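Local atomic coordinates of CocE/NonD family hydrolase (Staphylococcus aureus subsp. aureus COL, PDB entry 3III), a protein that probably hydrolyses ester or amide bonds as a serine hydrolase of the alpha/beta fold, related to X-Pro dipeptidyl-peptidases. Residues V406-L411 with I471-H476; A89-L94 with F444-N449; V46-G51 with Y147-W152. All coordinates share one frame; numbering follows the deposited sequence.

Interaction 1: V406-L411 with I471-H476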
# COMPACT_ATOMS: atom_id res chain seq x y z
N VAL A 406 16.08 0.16 -9.06
CA VAL A 406 14.87 -0.55 -8.66
C VAL A 406 15.07 -1.17 -7.30
O VAL A 406 15.81 -2.12 -7.14
CB VAL A 406 14.47 -1.61 -9.68
CG1 VAL A 406 13.18 -2.38 -9.22
CG2 VAL A 406 14.22 -1.01 -11.09
N GLY A 407 14.32 -0.67 -6.33
CA GLY A 407 14.41 -1.13 -4.98
C GLY A 407 14.43 -0.02 -3.94
O GLY A 407 13.93 1.12 -4.19
N ASN A 408 14.92 -0.36 -2.75
CA ASN A 408 15.06 0.59 -1.65
C ASN A 408 16.27 1.47 -1.87
O ASN A 408 17.18 1.08 -2.55
CB ASN A 408 15.19 -0.15 -0.31
CG ASN A 408 13.83 -0.67 0.23
OD1 ASN A 408 13.12 0.06 0.96
ND2 ASN A 408 13.51 -1.94 -0.04
N MSE A 409 16.25 2.68 -1.30
CA MSE A 409 17.45 3.51 -1.19
C MSE A 409 17.54 3.97 0.23
O MSE A 409 16.53 4.10 0.93
CB MSE A 409 17.35 4.73 -2.09
CG MSE A 409 16.87 4.43 -3.50
SE MSE A 409 17.29 5.98 -4.71
CE MSE A 409 15.85 5.64 -6.11
N ASN A 410 18.77 4.26 0.63
CA ASN A 410 19.11 4.58 2.01
C ASN A 410 19.87 5.89 1.96
O ASN A 410 20.95 5.98 1.33
CB ASN A 410 19.97 3.45 2.65
CG ASN A 410 20.29 3.71 4.11
OD1 ASN A 410 19.93 4.75 4.66
ND2 ASN A 410 20.95 2.74 4.76
N LEU A 411 19.31 6.88 2.64
CA LEU A 411 19.99 8.17 2.75
C LEU A 411 20.61 8.32 4.14
O LEU A 411 19.89 8.48 5.13
CB LEU A 411 19.02 9.31 2.45
CG LEU A 411 19.64 10.69 2.60
CD1 LEU A 411 20.84 10.83 1.65
CD2 LEU A 411 18.55 11.80 2.34
N ILE A 471 21.76 -2.70 4.01
CA ILE A 471 22.45 -1.55 3.47
C ILE A 471 21.52 -0.61 2.69
O ILE A 471 21.73 0.60 2.67
CB ILE A 471 23.66 -1.93 2.59
CG1 ILE A 471 24.45 -0.68 2.21
CG2 ILE A 471 23.27 -2.69 1.33
CD1 ILE A 471 25.98 -0.92 2.10
N ALA A 472 20.48 -1.16 2.06
CA ALA A 472 19.54 -0.32 1.30
C ALA A 472 18.28 0.11 2.06
O ALA A 472 17.56 1.05 1.66
CB ALA A 472 19.15 -1.01 0.01
N GLN A 473 17.96 -0.63 3.10
CA GLN A 473 16.74 -0.40 3.85
C GLN A 473 17.02 -0.37 5.31
O GLN A 473 17.12 -1.43 5.95
CB GLN A 473 15.69 -1.49 3.57
CG GLN A 473 14.31 -1.14 4.18
CD GLN A 473 13.32 -2.31 4.16
OE1 GLN A 473 13.59 -3.36 3.60
NE2 GLN A 473 12.17 -2.10 4.76
N PRO A 474 17.11 0.85 5.88
CA PRO A 474 17.22 0.93 7.33
C PRO A 474 15.89 0.52 7.99
O PRO A 474 14.82 0.69 7.39
CB PRO A 474 17.59 2.40 7.57
CG PRO A 474 17.14 3.13 6.39
CD PRO A 474 17.09 2.17 5.24
N TRP A 475 16.00 -0.08 9.16
CA TRP A 475 14.87 -0.46 9.98
C TRP A 475 15.08 0.12 11.36
O TRP A 475 16.06 -0.22 12.05
CB TRP A 475 14.76 -1.97 10.04
CG TRP A 475 13.39 -2.49 10.45
CD1 TRP A 475 12.83 -2.42 11.67
CD2 TRP A 475 12.49 -3.22 9.62
NE1 TRP A 475 11.59 -3.06 11.67
CE2 TRP A 475 11.35 -3.53 10.40
CE3 TRP A 475 12.52 -3.64 8.28
CZ2 TRP A 475 10.30 -4.26 9.91
CZ3 TRP A 475 11.43 -4.35 7.77
CH2 TRP A 475 10.34 -4.65 8.60
N HIS A 476 14.12 0.94 11.80
CA HIS A 476 14.23 1.66 13.07
C HIS A 476 13.42 0.93 14.11
O HIS A 476 12.32 0.51 13.83
CB HIS A 476 13.77 3.08 12.89
CG HIS A 476 14.60 3.82 11.88
ND1 HIS A 476 14.18 4.02 10.58
CD2 HIS A 476 15.85 4.32 11.95
CE1 HIS A 476 15.14 4.65 9.90
NE2 HIS A 476 16.16 4.84 10.71
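N410 makes the one direct hydrogen bond between strand 408-417 and the loop 471-476. Its ND2 donates to the carbonyl O of I471 at 3.1 Å. The acceptor lies in the amide plane of N410, whereas the amide reaches that carbonyl from above its plane. With CG anti to the backbone N (chi1 -177°), the amide extends across the loop, and ND2 also donates to E493 OE1, its stronger partner, a use of two N-H groups for which asparagine is well suited.

Most of the remaining contacts are van der Waals. P474 packs its ring edge along the same amide, P474 CG lying 3.7 Å from N410 OD1. The amides of N408 and Q473 lie almost parallel, 5° apart, and N408 OD1 rests 3.6 Å from Q473 CG. A472 is small enough for the loop to come close: A472 O lies 3.3 Å from N408 CB, and A472 CB lies 3.8 Å from the buried N408 O, which has no hydrogen-bond partner in the model.

In this C-terminal, non-catalytic beta domain, strand 408-417 runs between strands 490-503 and 553-559, while Q473 NE2 bonds to E495 and to E280 of helix 275-284 in the hydrolase part.

Interaction 2: A89-L94 with F444-N449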
# COMPACT_ATOMS: atom_id res chain seq x y z
N ALA A 89 -15.18 15.30 -11.41
CA ALA A 89 -14.88 16.68 -11.08
C ALA A 89 -14.26 16.80 -9.69
O ALA A 89 -13.43 17.69 -9.45
CB ALA A 89 -16.10 17.57 -11.19
N LEU A 90 -14.62 15.89 -8.80
CA LEU A 90 -14.22 16.01 -7.40
C LEU A 90 -12.90 15.36 -7.08
O LEU A 90 -12.18 15.83 -6.19
CB LEU A 90 -15.32 15.44 -6.51
CG LEU A 90 -16.67 16.21 -6.56
CD1 LEU A 90 -17.66 15.54 -5.59
CD2 LEU A 90 -16.53 17.68 -6.21
N TRP A 91 -12.55 14.29 -7.79
CA TRP A 91 -11.26 13.62 -7.60
C TRP A 91 -10.79 13.16 -9.01
O TRP A 91 -10.93 12.00 -9.34
CB TRP A 91 -11.36 12.45 -6.63
CG TRP A 91 -9.98 12.02 -6.08
CD1 TRP A 91 -8.76 12.52 -6.47
CD2 TRP A 91 -9.69 11.06 -5.04
NE1 TRP A 91 -7.76 11.93 -5.75
CE2 TRP A 91 -8.29 11.01 -4.90
CE3 TRP A 91 -10.47 10.21 -4.25
CZ2 TRP A 91 -7.66 10.20 -3.95
CZ3 TRP A 91 -9.84 9.38 -3.32
CH2 TRP A 91 -8.45 9.38 -3.18
N PRO A 92 -10.33 14.10 -9.84
CA PRO A 92 -10.10 13.86 -11.27
C PRO A 92 -8.99 12.91 -11.59
O PRO A 92 -9.01 12.26 -12.65
CB PRO A 92 -9.83 15.26 -11.83
CG PRO A 92 -9.54 16.10 -10.67
CD PRO A 92 -10.25 15.53 -9.52
N THR A 93 -8.08 12.73 -10.65
CA THR A 93 -6.86 11.94 -10.86
C THR A 93 -7.01 10.48 -10.46
O THR A 93 -6.03 9.73 -10.38
CB THR A 93 -5.76 12.56 -10.03
OG1 THR A 93 -6.15 12.58 -8.65
CG2 THR A 93 -5.41 14.01 -10.52
N LEU A 94 -8.21 10.05 -10.09
CA LEU A 94 -8.48 8.64 -9.73
C LEU A 94 -8.29 7.64 -10.85
O LEU A 94 -8.10 6.45 -10.58
CB LEU A 94 -9.89 8.45 -9.17
CG LEU A 94 -10.05 8.71 -7.68
CD1 LEU A 94 -11.55 8.59 -7.35
CD2 LEU A 94 -9.18 7.73 -6.85
N PHE A 444 1.50 9.47 -4.05
CA PHE A 444 0.33 9.38 -3.12
C PHE A 444 -0.29 10.78 -2.85
O PHE A 444 0.43 11.76 -2.68
CB PHE A 444 0.78 8.74 -1.83
CG PHE A 444 -0.35 8.43 -0.89
CD1 PHE A 444 -0.47 9.14 0.27
CD2 PHE A 444 -1.28 7.45 -1.19
CE1 PHE A 444 -1.50 8.84 1.18
CE2 PHE A 444 -2.30 7.17 -0.33
CZ PHE A 444 -2.42 7.90 0.84
N ASN A 445 -1.60 10.91 -2.76
CA ASN A 445 -2.60 9.89 -3.02
C ASN A 445 -3.25 10.28 -4.36
O ASN A 445 -4.05 11.26 -4.45
CB ASN A 445 -3.58 9.85 -1.80
CG ASN A 445 -4.64 8.79 -1.92
OD1 ASN A 445 -4.72 8.13 -2.97
ND2 ASN A 445 -5.50 8.63 -0.89
N HIS A 446 -2.93 9.50 -5.40
CA HIS A 446 -3.34 9.81 -6.80
C HIS A 446 -2.97 11.24 -7.21
O HIS A 446 -3.78 11.93 -7.81
CB HIS A 446 -4.83 9.54 -7.03
CG HIS A 446 -5.18 8.09 -6.97
ND1 HIS A 446 -5.19 7.39 -5.79
CD2 HIS A 446 -5.46 7.20 -7.95
CE1 HIS A 446 -5.46 6.12 -6.05
NE2 HIS A 446 -5.63 5.98 -7.35
N ILE A 447 -1.79 11.69 -6.82
CA ILE A 447 -1.26 12.95 -7.34
C ILE A 447 -0.43 12.66 -8.59
O ILE A 447 0.03 11.55 -8.77
CB ILE A 447 -0.44 13.77 -6.30
CG1 ILE A 447 0.88 13.07 -5.90
CG2 ILE A 447 -1.35 14.08 -5.09
CD1 ILE A 447 1.79 14.00 -4.93
N GLU A 448 -0.38 13.62 -9.49
CA GLU A 448 0.38 13.45 -10.75
C GLU A 448 1.65 14.27 -10.80
O GLU A 448 2.45 14.12 -11.75
CB GLU A 448 -0.52 13.75 -11.95
CG GLU A 448 -1.74 12.80 -11.96
CD GLU A 448 -2.58 12.86 -13.20
OE1 GLU A 448 -2.38 13.74 -14.09
OE2 GLU A 448 -3.50 11.99 -13.30
N ASN A 449 1.86 15.13 -9.80
CA ASN A 449 3.13 15.93 -9.69
C ASN A 449 4.07 15.38 -8.64
O ASN A 449 4.78 16.14 -7.98
CB ASN A 449 2.80 17.41 -9.38
CG ASN A 449 2.15 17.60 -7.99
OD1 ASN A 449 1.51 16.69 -7.48
ND2 ASN A 449 2.39 18.76 -7.37
O HOH W 1 -7.19 4.45 -9.21
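H446 projects its imidazole into the bend formed by W91, T93 and L94. H446 CB lies 3.7 Å from T93 OG1 and 4.0 Å from W91 NE1, whose own hydrogen bond goes to S523 OG. Farther out, H446 CD2 is 3.6 Å from T93 O, which lies at the ring edge. L94 CD2 sits almost straight above the ring centroid, a CH-pi contact at 3.9 Å, for which a branched leucine end is well shaped. On the ring's polar side, H446 ND1 donates to N445 OD1 at 3.0 Å, within the ring plane and nearly straight (168°), so the imidazole's rotation is fixed. At the tip, a water 2.9 Å from H446 NE2 donates to L94 O. The H446 backbone is gripped too: H446 O accepts from T93 OG1 at 2.6 Å, in the carbonyl plane, and also bonds to S523 OG. With chi1 at 58°, the T93 hydroxyl turns toward H446 and CG2 packs beside E448, whose carboxylate pairs with K298.

H446 and I447 form a G1 beta bulge leading into strand 447-458, and W300 of helix 299-304 meets the imidazole nearly parallel; the contact thus brings the chain leaving helix 87-90 against the C-terminal beta domain.

Interaction 3: V46-G51 with Y147-W152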
# COMPACT_ATOMS: atom_id res chain seq x y z
N VAL A 46 -23.27 -14.74 9.36
CA VAL A 46 -22.41 -15.80 9.88
C VAL A 46 -22.18 -15.51 11.36
O VAL A 46 -21.89 -14.36 11.76
CB VAL A 46 -21.05 -15.85 9.15
CG1 VAL A 46 -20.15 -16.95 9.74
CG2 VAL A 46 -21.22 -16.05 7.70
N GLU A 47 -22.30 -16.53 12.19
CA GLU A 47 -22.22 -16.30 13.65
C GLU A 47 -20.82 -16.61 14.15
O GLU A 47 -20.32 -17.71 13.90
CB GLU A 47 -23.27 -17.15 14.40
CG GLU A 47 -23.38 -16.79 15.85
CD GLU A 47 -24.41 -17.61 16.58
OE1 GLU A 47 -25.34 -18.07 15.94
OE2 GLU A 47 -24.31 -17.75 17.80
N MSE A 48 -20.21 -15.64 14.85
CA MSE A 48 -18.90 -15.79 15.44
C MSE A 48 -18.94 -16.63 16.72
O MSE A 48 -20.02 -16.85 17.33
CB MSE A 48 -18.29 -14.43 15.74
CG MSE A 48 -18.25 -13.45 14.60
SE MSE A 48 -17.07 -14.05 13.13
CE MSE A 48 -18.43 -15.14 12.09
N ARG A 49 -17.76 -17.03 17.19
CA ARG A 49 -17.67 -17.86 18.41
C ARG A 49 -18.32 -17.18 19.59
O ARG A 49 -18.93 -17.83 20.39
CB ARG A 49 -16.22 -18.19 18.79
CG ARG A 49 -15.60 -19.42 18.04
CD ARG A 49 -14.05 -19.34 18.05
NE ARG A 49 -13.60 -18.04 17.55
CZ ARG A 49 -12.49 -17.40 17.93
NH1 ARG A 49 -11.65 -17.94 18.82
NH2 ARG A 49 -12.23 -16.19 17.44
N ASP A 50 -18.23 -15.86 19.69
CA ASP A 50 -18.88 -15.16 20.80
C ASP A 50 -20.38 -14.84 20.62
O ASP A 50 -20.97 -14.21 21.50
CB ASP A 50 -18.12 -13.88 21.17
CG ASP A 50 -18.27 -12.78 20.14
OD1 ASP A 50 -18.90 -12.95 19.09
OD2 ASP A 50 -17.73 -11.71 20.41
N GLY A 51 -20.98 -15.29 19.51
CA GLY A 51 -22.39 -15.04 19.21
C GLY A 51 -22.62 -13.83 18.32
O GLY A 51 -23.70 -13.66 17.82
N TYR A 147 -11.41 -15.22 9.58
CA TYR A 147 -11.14 -16.63 9.55
C TYR A 147 -12.42 -17.45 9.69
O TYR A 147 -12.62 -18.41 8.93
CB TYR A 147 -10.18 -16.96 10.67
CG TYR A 147 -9.72 -18.39 10.88
CD1 TYR A 147 -10.59 -19.43 11.27
CD2 TYR A 147 -8.37 -18.67 10.85
CE1 TYR A 147 -10.09 -20.71 11.55
CE2 TYR A 147 -7.88 -19.96 11.12
CZ TYR A 147 -8.73 -20.95 11.47
OH TYR A 147 -8.20 -22.20 11.73
N GLU A 148 -13.29 -17.07 10.65
CA GLU A 148 -14.55 -17.80 10.79
C GLU A 148 -15.42 -17.78 9.50
O GLU A 148 -16.07 -18.81 9.13
CB GLU A 148 -15.36 -17.33 12.02
CG GLU A 148 -14.70 -17.59 13.36
CD GLU A 148 -15.69 -17.66 14.53
OE1 GLU A 148 -16.54 -18.57 14.46
OE2 GLU A 148 -15.61 -16.84 15.48
N VAL A 149 -15.44 -16.65 8.81
CA VAL A 149 -16.25 -16.53 7.62
C VAL A 149 -15.66 -17.39 6.48
O VAL A 149 -16.43 -18.01 5.70
CB VAL A 149 -16.49 -15.04 7.20
CG1 VAL A 149 -17.40 -14.97 5.98
CG2 VAL A 149 -17.11 -14.21 8.41
N ILE A 150 -14.32 -17.43 6.37
CA ILE A 150 -13.65 -18.29 5.38
C ILE A 150 -14.04 -19.73 5.58
O ILE A 150 -14.43 -20.41 4.64
CB ILE A 150 -12.09 -18.13 5.41
CG1 ILE A 150 -11.72 -16.74 4.91
CG2 ILE A 150 -11.40 -19.25 4.65
CD1 ILE A 150 -10.29 -16.32 5.18
N GLU A 151 -13.95 -20.19 6.83
CA GLU A 151 -14.24 -21.59 7.14
C GLU A 151 -15.71 -21.92 6.98
O GLU A 151 -16.04 -23.02 6.58
CB GLU A 151 -13.70 -21.94 8.54
CG GLU A 151 -12.16 -21.84 8.60
CD GLU A 151 -11.45 -22.68 7.51
OE1 GLU A 151 -11.66 -23.93 7.52
OE2 GLU A 151 -10.70 -22.11 6.66
N TRP A 152 -16.59 -20.97 7.27
CA TRP A 152 -18.03 -21.15 7.05
C TRP A 152 -18.35 -21.31 5.55
O TRP A 152 -19.10 -22.22 5.17
CB TRP A 152 -18.77 -19.95 7.61
CG TRP A 152 -20.23 -19.93 7.27
CD1 TRP A 152 -21.25 -20.51 7.98
CD2 TRP A 152 -20.83 -19.31 6.15
NE1 TRP A 152 -22.44 -20.28 7.35
CE2 TRP A 152 -22.21 -19.55 6.22
CE3 TRP A 152 -20.32 -18.56 5.08
CZ2 TRP A 152 -23.10 -19.06 5.26
CZ3 TRP A 152 -21.21 -18.07 4.15
CH2 TRP A 152 -22.58 -18.34 4.24
O HOH W 2 -18.80 -19.46 15.41
O HOH W 3 -14.47 -14.56 15.96
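V46 CA is 6.6 Å from V149 CA and M48 CA 6.7 Å from E148 CA, as strand 36-47 ends alongside helix 140-154 and the chain enters a type I turn from M48 to G51. The strand lies near one edge of the mixed sheet of the alpha/beta hydrolase part, against which the helix packs. Valine suits the buried strand end: V46 CG2 lies over one face of the W152 indole, 3.8 Å from the six-membered ring's centroid in a CH-pi contact. With CG1 anti to the backbone N (chi1 179°), that second methyl is directed to W152 CB and CG. M48, a selenomethionine, bends to bring its CE to 4.0 Å from V149 CG2.

Beyond this apolar patch, E148 OE2 accepts from R49 N at 2.8 Å through the syn lone pair, and from R49 NE at 3.1 Å. The second, nearly straight hydrogen bond (172°) is part of a salt bridge; E148 OE2 lies in the guanidinium plane, and R49 NE above the carboxylate plane. Water bridges E148 OE1 to E47 O.

Two protein donors, one of them cationic, and a water would be expected to stabilise E148 as carboxylate; charge and hydrogen bonds join turn to helix here, apolar contact at V46 and W152.

In the fold
The three contacts are separate, with no atoms shared or touching. Interaction 3 lies within the hydrolase part of the chain, where helix 140-154 packs near helix 170-179; in alpha/beta hydrolases the nucleophile elbow typically joins the strand and helix equivalent to 162-168 and 170-179. Interaction 2 ties that part to the C-terminal beta domain, and its W91 side chain comes within about 4 Å of a bound palmitic acid. Interaction 1 lies in the beta domain, where its loop meets helix 275-284. Centres are about 28 Å apart for interactions 1 and 2, about 38 Å for 2 and 3, and about 41 Å for 1 and 3, which lie on opposite sides of the chain's centre.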